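Local coordinates for protein endo-1,4-beta-xylanase (Uncultured bacterium, PDB 7AX7) that removes acetyl groups from acetylated xylan with the help of cobalt, as the carbohydrate esterase family 4 domain of a multidomain xylanase, at residues E3-L8 with G176-T181; D12-T17 with F34-Q39; A60-T65 with R100-A105; T122-S127 with I150-F155. All blocks are in the same frame, centred on the assembly; numbering follows the deposited sequence.

In the fold
All four contacts use the same curved parallel sheet. Contact 1 lies farthest from the chain's centre, where solvent reaches some of its residues and water bridges its strands; its chemistry is backbone bonds and apolar packing. Contacts 2 and 3, with centres about 11 Å apart, are buried and share the cobalt ion: one brings Asp12, the other His62. Contact 4 is part buried and part exposed, and pairs apolar strand packing with a carboxylate-held histidine beside the bound acetate. Contacts 1 and 4 meet where the neighbouring strands 4-11 and 148-153 pair, through Ala7 and Ile150. Strand 4-11 in turn runs on towards Asp12, so it links the outlying contact 1 to the metal site.

Contact 1. Residues E3-L8 with G176-T181; sequences EKLIAL and GYTFVT
Leu8 and Phe179 meet at a slant on one face of a parallel strand pair, with CD1 of the leucine 3.3 Å from CE1 of the ring. The leucine reaches there because its CG lies beside its own backbone N (chi1 -78°), which leads the branch back towards the start of the strand and onto the phenylalanine. Ile6 points to the same face. Its CD1 lies 3.8 Å from CE1 of Tyr177, whose ring also runs obliquely to it, while CG2 comes within 4.4 Å of Phe179 CE1. Large apolar groups suit this side, since Phe179 is also packed against Ile169 and Leu172 of helix 159-174.

Leu5 and Thr178 turn to the other face and run alongside each other. There Leu5 CD2 touches Val180 CG1 at 4.0 Å, the two side chains meeting nearly perpendicular, and Leu185 of helix 182-189 packs on both. Thr178 sits nearer the solvent, where its hydroxyl is useful: one water joins OG1 to Glu3 OE1, and another joins it to Lys4 N and Gly176 O.

Three backbone bonds join the two segments. Thr178 N gives to Lys4 O at 2.7 Å, Ile6 N to Thr178 O at 2.9 Å, and Val180 N to Ile6 O at 2.9 Å. Gly176, with its positive phi, ends the preceding helix in a Schellman motif and lets the chain turn back towards the sheet. Helix 159-174 covers the Phe179 face as a barrel's outer layer does, while the Leu5 face turns inward; parallel neighbours clothed this way fit the distorted beta/alpha barrel of NodB-homology deacetylases.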
loop_
_atom_site.group_PDB
_atom_site.type_symbol
_atom_site.label_atom_id
_atom_site.label_comp_id
_atom_site.label_asym_id
_atom_site.label_seq_id
_atom_site.Cartn_x
_atom_site.Cartn_y
_atom_site.Cartn_z
ATOM N N GLU A 3 19.586 1.116 11.385
ATOM C CA GLU A 3 18.632 0.495 10.469
ATOM C C GLU A 3 18.096 1.521 9.476
ATOM O O GLU A 3 17.817 2.667 9.834
ATOM C CB GLU A 3 17.468 -0.129 11.250
ATOM C CG GLU A 3 17.392 -1.663 11.203
ATOM C CD GLU A 3 16.194 -2.240 11.976
ATOM O OE1 GLU A 3 16.133 -3.477 12.150
ATOM O OE2 GLU A 3 15.317 -1.463 12.411
ATOM N N LYS A 4 17.968 1.103 8.218
ATOM C CA LYS A 4 17.430 1.930 7.141
ATOM C C LYS A 4 16.158 1.262 6.643
ATOM O O LYS A 4 16.212 0.148 6.115
ATOM C CB LYS A 4 18.437 2.082 5.995
ATOM C CG LYS A 4 19.746 2.711 6.394
ATOM C CD LYS A 4 20.778 2.627 5.279
ATOM C CE LYS A 4 22.088 3.312 5.692
ATOM N NZ LYS A 4 22.704 2.729 6.944
ATOM N N LEU A 5 15.019 1.928 6.827
ATOM C CA LEU A 5 13.720 1.298 6.647
ATOM C C LEU A 5 13.097 1.695 5.316
ATOM O O LEU A 5 13.153 2.863 4.917
ATOM C CB LEU A 5 12.770 1.673 7.788
ATOM C CG LEU A 5 13.255 1.365 9.206
ATOM C CD1 LEU A 5 12.143 1.660 10.216
ATOM C CD2 LEU A 5 13.744 -0.091 9.324
ATOM N N ILE A 6 12.497 0.713 4.636
ATOM C CA ILE A 6 11.725 0.942 3.418
ATOM C C ILE A 6 10.379 0.245 3.561
ATOM O O ILE A 6 10.299 -0.886 4.059
ATOM C CB ILE A 6 12.450 0.442 2.150
ATOM C CG1 ILE A 6 13.696 1.273 1.880
ATOM C CG2 ILE A 6 11.552 0.606 0.941
ATOM C CD1 ILE A 6 13.382 2.609 1.232
ATOM N N ALA A 7 9.325 0.915 3.119
ATOM C CA ALA A 7 7.970 0.373 3.189
ATOM C C ALA A 7 7.488 0.192 1.756
ATOM O O ALA A 7 7.042 1.159 1.123
ATOM C CB ALA A 7 7.048 1.288 3.993
ATOM N N LEU A 8 7.617 -1.036 1.242
ATOM C CA LEU A 8 7.036 -1.385 -0.047
ATOM C C LEU A 8 5.529 -1.530 0.103
ATOM O O LEU A 8 5.058 -2.207 1.020
ATOM C CB LEU A 8 7.639 -2.688 -0.574
ATOM C CG LEU A 8 9.031 -2.674 -1.206
ATOM C CD1 LEU A 8 9.423 -4.093 -1.630
ATOM C CD2 LEU A 8 9.083 -1.734 -2.399
ATOM N N GLY A 176 21.455 -2.080 1.907
ATOM C CA GLY A 176 21.346 -2.036 3.350
ATOM C C GLY A 176 19.974 -1.707 3.897
ATOM O O GLY A 176 19.859 -1.418 5.093
ATOM N N TYR A 177 18.930 -1.748 3.077
ATOM C CA TYR A 177 17.598 -1.426 3.565
ATOM C C TYR A 177 16.933 -2.639 4.199
ATOM O O TYR A 177 17.233 -3.787 3.866
ATOM C CB TYR A 177 16.718 -0.893 2.433
ATOM C CG TYR A 177 17.112 0.479 1.937
ATOM C CD1 TYR A 177 16.727 1.622 2.619
ATOM C CD2 TYR A 177 17.853 0.629 0.774
ATOM C CE1 TYR A 177 17.073 2.886 2.161
ATOM C CE2 TYR A 177 18.204 1.894 0.301
ATOM C CZ TYR A 177 17.810 3.017 0.997
ATOM O OH TYR A 177 18.159 4.272 0.529
ATOM N N THR A 178 16.030 -2.364 5.131
ATOM C CA THR A 178 15.227 -3.365 5.811
ATOM C C THR A 178 13.770 -3.085 5.479
ATOM O O THR A 178 13.328 -1.937 5.573
ATOM C CB THR A 178 15.455 -3.312 7.323
ATOM O OG1 THR A 178 16.797 -3.738 7.620
ATOM C CG2 THR A 178 14.454 -4.210 8.048
ATOM N N PHE A 179 13.031 -4.113 5.078
ATOM C CA PHE A 179 11.651 -3.927 4.650
ATOM C C PHE A 179 10.709 -4.019 5.842
ATOM O O PHE A 179 10.839 -4.910 6.686
ATOM C CB PHE A 179 11.268 -4.958 3.590
ATOM C CG PHE A 179 11.970 -4.755 2.285
ATOM C CD1 PHE A 179 11.470 -3.870 1.349
ATOM C CD2 PHE A 179 13.145 -5.435 2.001
ATOM C CE1 PHE A 179 12.130 -3.670 0.144
ATOM C CE2 PHE A 179 13.804 -5.240 0.805
ATOM C CZ PHE A 179 13.300 -4.364 -0.125
ATOM N N VAL A 180 9.761 -3.080 5.908
ATOM C CA VAL A 180 8.796 -3.013 6.997
ATOM C C VAL A 180 7.421 -2.700 6.425
ATOM O O VAL A 180 7.289 -2.157 5.326
ATOM C CB VAL A 180 9.189 -1.953 8.049
ATOM C CG1 VAL A 180 10.521 -2.330 8.731
ATOM C CG2 VAL A 180 9.284 -0.566 7.412
ATOM N N THR A 181 6.386 -3.056 7.189
ATOM C CA THR A 181 5.051 -2.560 6.894
ATOM C C THR A 181 4.965 -1.084 7.276
ATOM O O THR A 181 5.841 -0.543 7.956
ATOM C CB THR A 181 3.982 -3.355 7.652
ATOM O OG1 THR A 181 4.088 -3.083 9.062
ATOM C CG2 THR A 181 4.134 -4.868 7.412
HETATM O O HOH W 1 17.243 -5.056 9.712
HETATM O O HOH W 2 18.527 -1.652 7.416
HETATM O O HOH W 3 5.104 -1.788 3.629
HETATM O O HOH W 4 8.065 -3.454 2.983
#

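Contact 2. Residues D12-T17 with F34-Q39; sequences DGPSST and FFLIGQ. With CO (cobalt (II) ion), chain B.
Asp12, lying against Ile37, grips the cobalt ion through OD1 at 2.1 Å, while OD2 stays 3.3 Å from the metal, so the carboxylate binds with one oxygen. With CG beside the backbone N (chi1 -68°) the carboxylate is delivered to the ion, its CB and OD1 still touching Ile37 CD1. His62, His66 and both oxygens of an acetate supply the other ligands.

The next layer fixes the aspartate's backbone. Asp12 N donates to Phe35 O over a rather long 3.3 Å but nearly straight line, and Gly13 O answers by accepting from Ile37 N at 3.1 Å. Ile37 adds an apolar buttress, its CD1 resting 3.6 Å from Asp12 CA; the same side chain also touches His66, so one isoleucine braces two metal ligands.

Asp-Gly-Pro ends the Thr-Phe-Asp-Asp-Gly-Pro signature of family 4 carbohydrate esterases. It forms the turn between strand 4-11 and helix 16-28 in a beta-alpha-beta unit that strand 33-36 completes. The turn is sharp: Asp12 has positive phi (99°), and a cis peptide bond precedes Pro14. The proline ring stands roughly perpendicular to Leu36, with CD 4.0 Å from Leu36 CD2, and a second apolar wall comes from Met49 of helix 46-54.

Farther out, Ser15 occupies the N-cap of helix 16-28. Its OG accepts a weak bond from Thr17 N at 3.2 Å and also bonds Asp154 O, a small hydroxyl thereby tying the helix start to the loop after strand 148-153.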
loop_
_atom_site.group_PDB
_atom_site.type_symbol
_atom_site.label_atom_id
_atom_site.label_comp_id
_atom_site.label_asym_id
_atom_site.label_seq_id
_atom_site.Cartn_x
_atom_site.Cartn_y
_atom_site.Cartn_z
ATOM N N ASP A 12 -4.566 -1.487 -5.080
ATOM C CA ASP A 12 -5.620 -1.856 -6.026
ATOM C C ASP A 12 -6.026 -3.331 -5.973
ATOM O O ASP A 12 -6.929 -3.746 -6.709
ATOM C CB ASP A 12 -5.219 -1.494 -7.461
ATOM C CG ASP A 12 -5.137 0.016 -7.698
ATOM O OD1 ASP A 12 -5.387 0.811 -6.763
ATOM O OD2 ASP A 12 -4.813 0.415 -8.831
ATOM N N GLY A 13 -5.405 -4.135 -5.108
ATOM C CA GLY A 13 -5.813 -5.516 -4.964
ATOM C C GLY A 13 -6.943 -5.712 -3.962
ATOM O O GLY A 13 -7.628 -4.761 -3.568
ATOM N N PRO A 14 -7.176 -6.969 -3.542
ATOM C CA PRO A 14 -6.433 -8.131 -4.035
ATOM C C PRO A 14 -6.852 -8.506 -5.447
ATOM O O PRO A 14 -7.987 -8.244 -5.849
ATOM C CB PRO A 14 -6.807 -9.255 -3.049
ATOM C CG PRO A 14 -7.692 -8.601 -1.973
ATOM C CD PRO A 14 -8.252 -7.366 -2.622
ATOM N N SER A 15 -5.918 -9.097 -6.187
ATOM C CA SER A 15 -6.177 -9.682 -7.491
ATOM C C SER A 15 -5.361 -10.962 -7.593
ATOM O O SER A 15 -4.546 -11.278 -6.719
ATOM C CB SER A 15 -5.810 -8.722 -8.629
ATOM O OG SER A 15 -4.403 -8.574 -8.727
ATOM N N SER A 16 -5.574 -11.705 -8.681
ATOM C CA SER A 16 -4.767 -12.900 -8.884
ATOM C C SER A 16 -3.295 -12.532 -9.021
ATOM O O SER A 16 -2.422 -13.311 -8.631
ATOM C CB SER A 16 -5.260 -13.676 -10.110
ATOM O OG SER A 16 -4.878 -13.024 -11.306
ATOM N N THR A 17 -3.003 -11.336 -9.538
ATOM C CA THR A 17 -1.620 -10.889 -9.604
ATOM C C THR A 17 -1.014 -10.791 -8.210
ATOM O O THR A 17 0.175 -11.089 -8.018
ATOM C CB THR A 17 -1.535 -9.548 -10.330
ATOM O OG1 THR A 17 -2.047 -9.695 -11.665
ATOM C CG2 THR A 17 -0.094 -9.053 -10.381
ATOM N N PHE A 34 -0.574 -3.724 1.743
ATOM C CA PHE A 34 -1.511 -3.764 0.623
ATOM C C PHE A 34 -2.712 -2.895 0.960
ATOM O O PHE A 34 -3.489 -3.220 1.870
ATOM C CB PHE A 34 -1.943 -5.201 0.319
ATOM C CG PHE A 34 -0.822 -6.067 -0.174
ATOM C CD1 PHE A 34 0.009 -6.738 0.722
ATOM C CD2 PHE A 34 -0.583 -6.198 -1.534
ATOM C CE1 PHE A 34 1.057 -7.531 0.261
ATOM C CE2 PHE A 34 0.452 -6.990 -2.004
ATOM C CZ PHE A 34 1.282 -7.654 -1.107
ATOM N N PHE A 35 -2.858 -1.801 0.215
ATOM C CA PHE A 35 -4.008 -0.917 0.324
ATOM C C PHE A 35 -5.101 -1.470 -0.581
ATOM O O PHE A 35 -5.003 -1.400 -1.816
ATOM C CB PHE A 35 -3.612 0.512 -0.048
ATOM C CG PHE A 35 -2.698 1.164 0.958
ATOM C CD1 PHE A 35 -1.346 0.865 0.982
ATOM C CD2 PHE A 35 -3.197 2.075 1.883
ATOM C CE1 PHE A 35 -0.492 1.463 1.919
ATOM C CE2 PHE A 35 -2.355 2.682 2.828
ATOM C CZ PHE A 35 -0.998 2.368 2.847
ATOM N N LEU A 36 -6.131 -2.036 0.031
ATOM C CA LEU A 36 -7.110 -2.808 -0.707
ATOM C C LEU A 36 -8.297 -1.946 -1.105
ATOM O O LEU A 36 -8.708 -1.031 -0.383
ATOM C CB LEU A 36 -7.602 -4.001 0.117
ATOM C CG LEU A 36 -6.564 -4.934 0.758
ATOM C CD1 LEU A 36 -7.284 -6.029 1.540
ATOM C CD2 LEU A 36 -5.644 -5.536 -0.281
ATOM N N ILE A 37 -8.848 -2.266 -2.270
ATOM C CA ILE A 37 -10.130 -1.735 -2.710
ATOM C C ILE A 37 -11.225 -2.598 -2.093
ATOM O O ILE A 37 -11.240 -3.820 -2.274
ATOM C CB ILE A 37 -10.216 -1.726 -4.244
ATOM C CG1 ILE A 37 -9.102 -0.839 -4.817
ATOM C CG2 ILE A 37 -11.608 -1.278 -4.706
ATOM C CD1 ILE A 37 -9.018 -0.829 -6.336
ATOM N N GLY A 38 -12.141 -1.963 -1.356
ATOM C CA GLY A 38 -13.130 -2.718 -0.599
ATOM C C GLY A 38 -13.972 -3.657 -1.449
ATOM O O GLY A 38 -14.279 -4.777 -1.026
ATOM N N GLN A 39 -14.372 -3.219 -2.650
ATOM C CA GLN A 39 -15.199 -4.103 -3.461
ATOM C C GLN A 39 -14.417 -5.288 -4.017
ATOM O O GLN A 39 -15.035 -6.233 -4.519
ATOM C CB GLN A 39 -15.890 -3.327 -4.595
ATOM C CG GLN A 39 -14.982 -2.831 -5.699
ATOM C CD GLN A 39 -15.676 -1.831 -6.621
ATOM O OE1 GLN A 39 -16.855 -1.523 -6.450
ATOM N NE2 GLN A 39 -14.939 -1.320 -7.598
HETATM CO CO CO B . -5.430 2.951 -6.872
#

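Contact 3. Residues A60-T65 with R100-A105; sequences ASHSYT and RPPYIA. With CO (cobalt (II) ion), chain B; ACT (acetate ion), chain C.
His62 and Arg100 meet through a short hydrogen bond in which ND1 gives its proton to the backbone O of Arg100 at 2.6 Å. The acceptor lies almost in the imidazole plane, although the donor stands 41° above the carbonyl plane. With ND1 spent in this way, NE2 keeps its lone pair for the metal. One residue earlier, Ser61 O accepts from Arg100 N at 2.9 Å, securing the backbone beside the ring. The Ser63 hydroxyl bonds His62 O in plane with the carbonyl, at one of its lone pairs.

Metal and charged contacts follow. His62 NE2 binds cobalt at 2.2 Å, reaching it because CG is swung opposite the backbone N (chi1 -158°). The acetate chelates the same ion through O and OXT, and OXT also accepts from Tyr103 N at 2.7 Å. The guanidinium of Arg100 leads elsewhere, to a salt bridge with Asp11, hydrogen bonds with Thr9 and Gln120 O, and a cation-pi contact with Phe35.

Van der Waals contacts are fewer. Rigid Pro102 places CG 3.5 Å from Ser63 OG, and Ile104 CG1 lies 3.8 Å from the acetate methyl.

A histidine from the His-Ser-Tyr-Thr-His motif set against an Arg-Pro-Pro-Tyr loop is typical of the family 4 esterase active site. There the backbone N of Tyr103 is placed consistently with an oxyanion hole, and the acetate probably marks the acetyl pocket.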
loop_
_atom_site.group_PDB
_atom_site.type_symbol
_atom_site.label_atom_id
_atom_site.label_comp_id
_atom_site.label_asym_id
_atom_site.label_seq_id
_atom_site.Cartn_x
_atom_site.Cartn_y
_atom_site.Cartn_z
ATOM N N ALA A 60 -4.465 -2.406 4.427
ATOM C CA ALA A 60 -4.855 -1.009 4.604
ATOM C C ALA A 60 -5.971 -0.667 3.608
ATOM O O ALA A 60 -6.356 -1.479 2.765
ATOM C CB ALA A 60 -3.642 -0.074 4.428
ATOM N N SER A 61 -6.488 0.550 3.702
ATOM C CA SER A 61 -7.687 0.956 2.976
ATOM C C SER A 61 -7.327 1.757 1.728
ATOM O O SER A 61 -6.520 2.691 1.793
ATOM C CB SER A 61 -8.593 1.788 3.881
ATOM O OG SER A 61 -9.717 2.263 3.159
ATOM N N HIS A 62 -7.926 1.390 0.593
ATOM C CA HIS A 62 -7.837 2.175 -0.636
ATOM C C HIS A 62 -9.230 2.614 -1.112
ATOM O O HIS A 62 -9.455 2.810 -2.310
ATOM C CB HIS A 62 -7.102 1.372 -1.714
ATOM C CG HIS A 62 -6.490 2.208 -2.799
ATOM N ND1 HIS A 62 -6.068 3.505 -2.600
ATOM C CD2 HIS A 62 -6.204 1.916 -4.092
ATOM C CE1 HIS A 62 -5.558 3.981 -3.723
ATOM N NE2 HIS A 62 -5.628 3.036 -4.643
ATOM N N SER A 63 -10.172 2.758 -0.172
ATOM C CA SER A 63 -11.588 3.066 -0.409
ATOM C C SER A 63 -12.374 1.821 -0.819
ATOM O O SER A 63 -11.797 0.736 -0.951
ATOM C CB SER A 63 -11.760 4.176 -1.460
ATOM O OG SER A 63 -11.762 3.662 -2.785
ATOM N N TYR A 64 -13.696 1.958 -1.001
ATOM C CA TYR A 64 -14.524 0.814 -1.380
ATOM C C TYR A 64 -14.699 0.671 -2.896
ATOM O O TYR A 64 -14.585 -0.441 -3.421
ATOM C CB TYR A 64 -15.902 0.890 -0.702
ATOM C CG TYR A 64 -16.598 -0.453 -0.736
ATOM C CD1 TYR A 64 -16.308 -1.423 0.213
ATOM C CD2 TYR A 64 -17.491 -0.773 -1.748
ATOM C CE1 TYR A 64 -16.905 -2.662 0.178
ATOM C CE2 TYR A 64 -18.100 -2.016 -1.795
ATOM C CZ TYR A 64 -17.798 -2.959 -0.826
ATOM O OH TYR A 64 -18.391 -4.205 -0.849
ATOM N N THR A 65 -14.967 1.767 -3.620
ATOM C CA THR A 65 -15.223 1.714 -5.058
ATOM C C THR A 65 -14.086 2.286 -5.897
ATOM O O THR A 65 -14.170 2.254 -7.129
ATOM C CB THR A 65 -16.522 2.461 -5.419
ATOM O OG1 THR A 65 -16.395 3.842 -5.062
ATOM C CG2 THR A 65 -17.720 1.862 -4.713
ATOM N N ARG A 100 -4.947 5.165 1.758
ATOM C CA ARG A 100 -4.304 5.825 0.628
ATOM C C ARG A 100 -5.369 6.274 -0.364
ATOM O O ARG A 100 -6.155 5.440 -0.840
ATOM C CB ARG A 100 -3.283 4.920 -0.052
ATOM C CG ARG A 100 -2.616 5.571 -1.250
ATOM C CD ARG A 100 -1.613 4.596 -1.853
ATOM N NE ARG A 100 -0.291 4.741 -1.274
ATOM C CZ ARG A 100 0.576 3.744 -1.125
ATOM N NH1 ARG A 100 0.257 2.507 -1.488
ATOM N NH2 ARG A 100 1.758 3.985 -0.597
ATOM N N PRO A 101 -5.442 7.559 -0.689
ATOM C CA PRO A 101 -6.525 8.061 -1.544
ATOM C C PRO A 101 -6.384 7.575 -2.979
ATOM O O PRO A 101 -5.288 7.620 -3.557
ATOM C CB PRO A 101 -6.365 9.586 -1.452
ATOM C CG PRO A 101 -4.948 9.810 -1.065
ATOM C CD PRO A 101 -4.597 8.646 -0.165
ATOM N N PRO A 102 -7.476 7.108 -3.590
ATOM C CA PRO A 102 -7.425 6.737 -5.011
ATOM C C PRO A 102 -6.950 7.908 -5.859
ATOM O O PRO A 102 -7.386 9.047 -5.674
ATOM C CB PRO A 102 -8.877 6.365 -5.335
ATOM C CG PRO A 102 -9.481 5.984 -3.994
ATOM C CD PRO A 102 -8.811 6.895 -3.003
ATOM N N TYR A 103 -6.047 7.615 -6.793
ATOM C CA TYR A 103 -5.444 8.600 -7.689
ATOM C C TYR A 103 -4.653 9.664 -6.944
ATOM O O TYR A 103 -4.257 10.666 -7.545
ATOM C CB TYR A 103 -6.508 9.259 -8.581
ATOM C CG TYR A 103 -7.414 8.214 -9.193
ATOM C CD1 TYR A 103 -6.966 7.405 -10.233
ATOM C CD2 TYR A 103 -8.692 7.994 -8.693
ATOM C CE1 TYR A 103 -7.777 6.423 -10.774
ATOM C CE2 TYR A 103 -9.519 7.018 -9.237
ATOM C CZ TYR A 103 -9.050 6.234 -10.272
ATOM O OH TYR A 103 -9.860 5.262 -10.813
ATOM N N ILE A 104 -4.401 9.465 -5.651
ATOM C CA ILE A 104 -3.826 10.501 -4.807
ATOM C C ILE A 104 -4.601 11.792 -5.054
ATOM O O ILE A 104 -4.015 12.875 -5.161
ATOM C CB ILE A 104 -2.322 10.684 -5.081
ATOM C CG1 ILE A 104 -1.623 9.328 -5.211
ATOM C CG2 ILE A 104 -1.677 11.507 -3.969
ATOM C CD1 ILE A 104 -1.567 8.528 -3.913
ATOM N N ALA A 105 -5.918 11.681 -5.187
ATOM C CA ALA A 105 -6.796 12.841 -5.290
ATOM C C ALA A 105 -7.394 13.098 -3.911
ATOM O O ALA A 105 -8.173 12.281 -3.404
ATOM C CB ALA A 105 -7.887 12.617 -6.338
HETATM CO CO CO B . -5.430 2.951 -6.872
HETATM C C ACT C . -3.720 4.838 -6.815
HETATM O O ACT C . -3.301 3.663 -6.623
HETATM O OXT ACT C . -4.886 5.221 -7.097
HETATM C CH3 ACT C . -2.637 5.957 -6.661
#

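Contact 4. Residues T122-S127 with I150-F155; sequences TLINDS and ILLHDF. Unlike the reference sequence in segment 122-127: Ser127 (reference Trp).
Thr122 and Ile150 are parallel partners at a CA-CA distance of 4.9 Å; Leu151 N bonds Thr122 O, and the two segments run 18° apart from end to end. They belong to strands 118-123 and 148-153, joined through helix 133-143 in a beta-alpha-beta unit of the NodB-homology barrel. Beyond Leu123 the chain leaves the strand for a loop, and side chains take over the contact.

Branched apolar residues fill the strand part. Leu123 and Leu151 run alongside each other, CD2 against CD1 at a tight 3.4 Å. Ile124 spans two residues: CG2 meets Ile150 CG2 at 3.8 Å, while CD1 reaches Leu152 CD2 at 3.9 Å.

At the strand's end, Asp126 clasps His153 with both oxygens. OD1 receives the ring ND1 at 2.6 Å, approached from above the carboxylate plane, whereas OD2 uses its syn lone pair for His153 N at 2.8 Å. The carboxylate is turned 49° from the ring. Its CG is tucked over the backbone (chi1 77°), which brings it to the histidine, and Thr161 also bonds OD2. The ND1 bond fixes the ring's rotation, while the OD2 bond holds the backbone beneath it, with the imidazole beside the bound acetate. Ser127 lays its CB over one face of that ring, 4.1 Å from the centroid.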
loop_
_atom_site.group_PDB
_atom_site.type_symbol
_atom_site.label_atom_id
_atom_site.label_comp_id
_atom_site.label_asym_id
_atom_site.label_seq_id
_atom_site.Cartn_x
_atom_site.Cartn_y
_atom_site.Cartn_z
ATOM N N THR A 122 6.293 7.477 -2.705
ATOM C CA THR A 122 6.859 7.815 -4.009
ATOM C C THR A 122 6.296 6.878 -5.070
ATOM O O THR A 122 6.388 5.652 -4.932
ATOM C CB THR A 122 8.383 7.743 -3.983
ATOM O OG1 THR A 122 8.874 8.608 -2.949
ATOM C CG2 THR A 122 8.961 8.182 -5.332
ATOM N N LEU A 123 5.706 7.452 -6.122
ATOM C CA LEU A 123 5.194 6.650 -7.225
ATOM C C LEU A 123 6.345 6.168 -8.093
ATOM O O LEU A 123 7.354 6.861 -8.255
ATOM C CB LEU A 123 4.224 7.453 -8.092
ATOM C CG LEU A 123 3.148 8.301 -7.417
ATOM C CD1 LEU A 123 2.281 8.993 -8.470
ATOM C CD2 LEU A 123 2.312 7.443 -6.490
ATOM N N ILE A 124 6.200 4.962 -8.639
ATOM C CA ILE A 124 7.152 4.448 -9.615
ATOM C C ILE A 124 6.515 4.297 -10.989
ATOM O O ILE A 124 7.108 3.683 -11.875
ATOM C CB ILE A 124 7.793 3.127 -9.154
ATOM C CG1 ILE A 124 6.809 1.975 -9.286
ATOM C CG2 ILE A 124 8.310 3.244 -7.704
ATOM C CD1 ILE A 124 7.486 0.612 -9.285
ATOM N N ASN A 125 5.316 4.853 -11.183
ATOM C CA ASN A 125 4.637 4.879 -12.482
ATOM C C ASN A 125 4.435 3.474 -13.042
ATOM O O ASN A 125 4.580 3.249 -14.243
ATOM C CB ASN A 125 5.390 5.747 -13.501
ATOM C CG ASN A 125 5.910 7.050 -12.907
ATOM O OD1 ASN A 125 7.080 7.397 -13.091
ATOM N ND2 ASN A 125 5.045 7.780 -12.199
ATOM N N ASP A 126 4.084 2.522 -12.174
ATOM C CA ASP A 126 3.837 1.145 -12.594
ATOM C C ASP A 126 2.352 0.866 -12.804
ATOM O O ASP A 126 1.892 -0.266 -12.595
ATOM C CB ASP A 126 4.425 0.156 -11.590
ATOM C CG ASP A 126 3.586 0.022 -10.338
ATOM O OD1 ASP A 126 3.062 1.047 -9.860
ATOM O OD2 ASP A 126 3.437 -1.112 -9.844
ATOM N N SER A 127 1.585 1.886 -13.198
ATOM C CA SER A 127 0.201 1.684 -13.596
ATOM C C SER A 127 0.026 1.655 -15.111
ATOM O O SER A 127 -1.018 1.205 -15.591
ATOM C CB SER A 127 -0.700 2.772 -12.984
ATOM O OG SER A 127 -0.539 4.030 -13.623
ATOM N N ILE A 150 7.104 3.459 -0.662
ATOM C CA ILE A 150 7.152 3.318 -2.113
ATOM C C ILE A 150 5.838 2.705 -2.590
ATOM O O ILE A 150 5.375 1.697 -2.040
ATOM C CB ILE A 150 8.366 2.485 -2.562
ATOM C CG1 ILE A 150 9.664 3.216 -2.184
ATOM C CG2 ILE A 150 8.332 2.233 -4.076
ATOM C CD1 ILE A 150 10.922 2.396 -2.411
ATOM N N LEU A 151 5.236 3.330 -3.599
ATOM C CA LEU A 151 3.906 2.974 -4.079
ATOM C C LEU A 151 4.029 2.158 -5.362
ATOM O O LEU A 151 4.551 2.652 -6.370
ATOM C CB LEU A 151 3.069 4.234 -4.310
ATOM C CG LEU A 151 1.574 4.077 -4.615
ATOM C CD1 LEU A 151 0.833 5.366 -4.297
ATOM C CD2 LEU A 151 1.332 3.660 -6.063
ATOM N N LEU A 152 3.555 0.911 -5.314
ATOM C CA LEU A 152 3.423 0.025 -6.466
ATOM C C LEU A 152 1.951 -0.379 -6.599
ATOM O O LEU A 152 1.124 -0.026 -5.760
ATOM C CB LEU A 152 4.341 -1.193 -6.312
ATOM C CG LEU A 152 5.843 -0.924 -6.090
ATOM C CD1 LEU A 152 6.154 -0.697 -4.613
ATOM C CD2 LEU A 152 6.689 -2.065 -6.615
ATOM N N HIS A 153 1.612 -1.111 -7.672
ATOM C CA HIS A 153 0.242 -1.568 -7.904
ATOM C C HIS A 153 0.195 -3.074 -8.109
ATOM O O HIS A 153 1.029 -3.636 -8.830
ATOM C CB HIS A 153 -0.398 -0.913 -9.142
ATOM C CG HIS A 153 -0.491 0.576 -9.067
ATOM N ND1 HIS A 153 0.610 1.398 -9.174
ATOM C CD2 HIS A 153 -1.560 1.394 -8.904
ATOM C CE1 HIS A 153 0.222 2.660 -9.089
ATOM N NE2 HIS A 153 -1.088 2.684 -8.920
ATOM N N ASP A 154 -0.814 -3.723 -7.518
ATOM C CA ASP A 154 -1.083 -5.127 -7.798
ATOM C C ASP A 154 -2.514 -5.325 -8.291
ATOM O O ASP A 154 -3.197 -6.280 -7.910
ATOM C CB ASP A 154 -0.774 -6.008 -6.583
ATOM C CG ASP A 154 -1.679 -5.723 -5.382
ATOM O OD1 ASP A 154 -2.136 -4.575 -5.213
ATOM O OD2 ASP A 154 -1.922 -6.666 -4.604
ATOM N N PHE A 155 -2.987 -4.425 -9.158
ATOM C CA PHE A 155 -4.226 -4.706 -9.872
ATOM C C PHE A 155 -4.019 -5.893 -10.815
ATOM O O PHE A 155 -2.889 -6.250 -11.169
ATOM C CB PHE A 155 -4.714 -3.470 -10.644
ATOM C CG PHE A 155 -3.728 -2.934 -11.650
ATOM C CD1 PHE A 155 -3.541 -3.567 -12.868
ATOM C CD2 PHE A 155 -3.011 -1.784 -11.385
ATOM C CE1 PHE A 155 -2.635 -3.067 -13.805
ATOM C CE2 PHE A 155 -2.103 -1.279 -12.309
ATOM C CZ PHE A 155 -1.923 -1.922 -13.525
#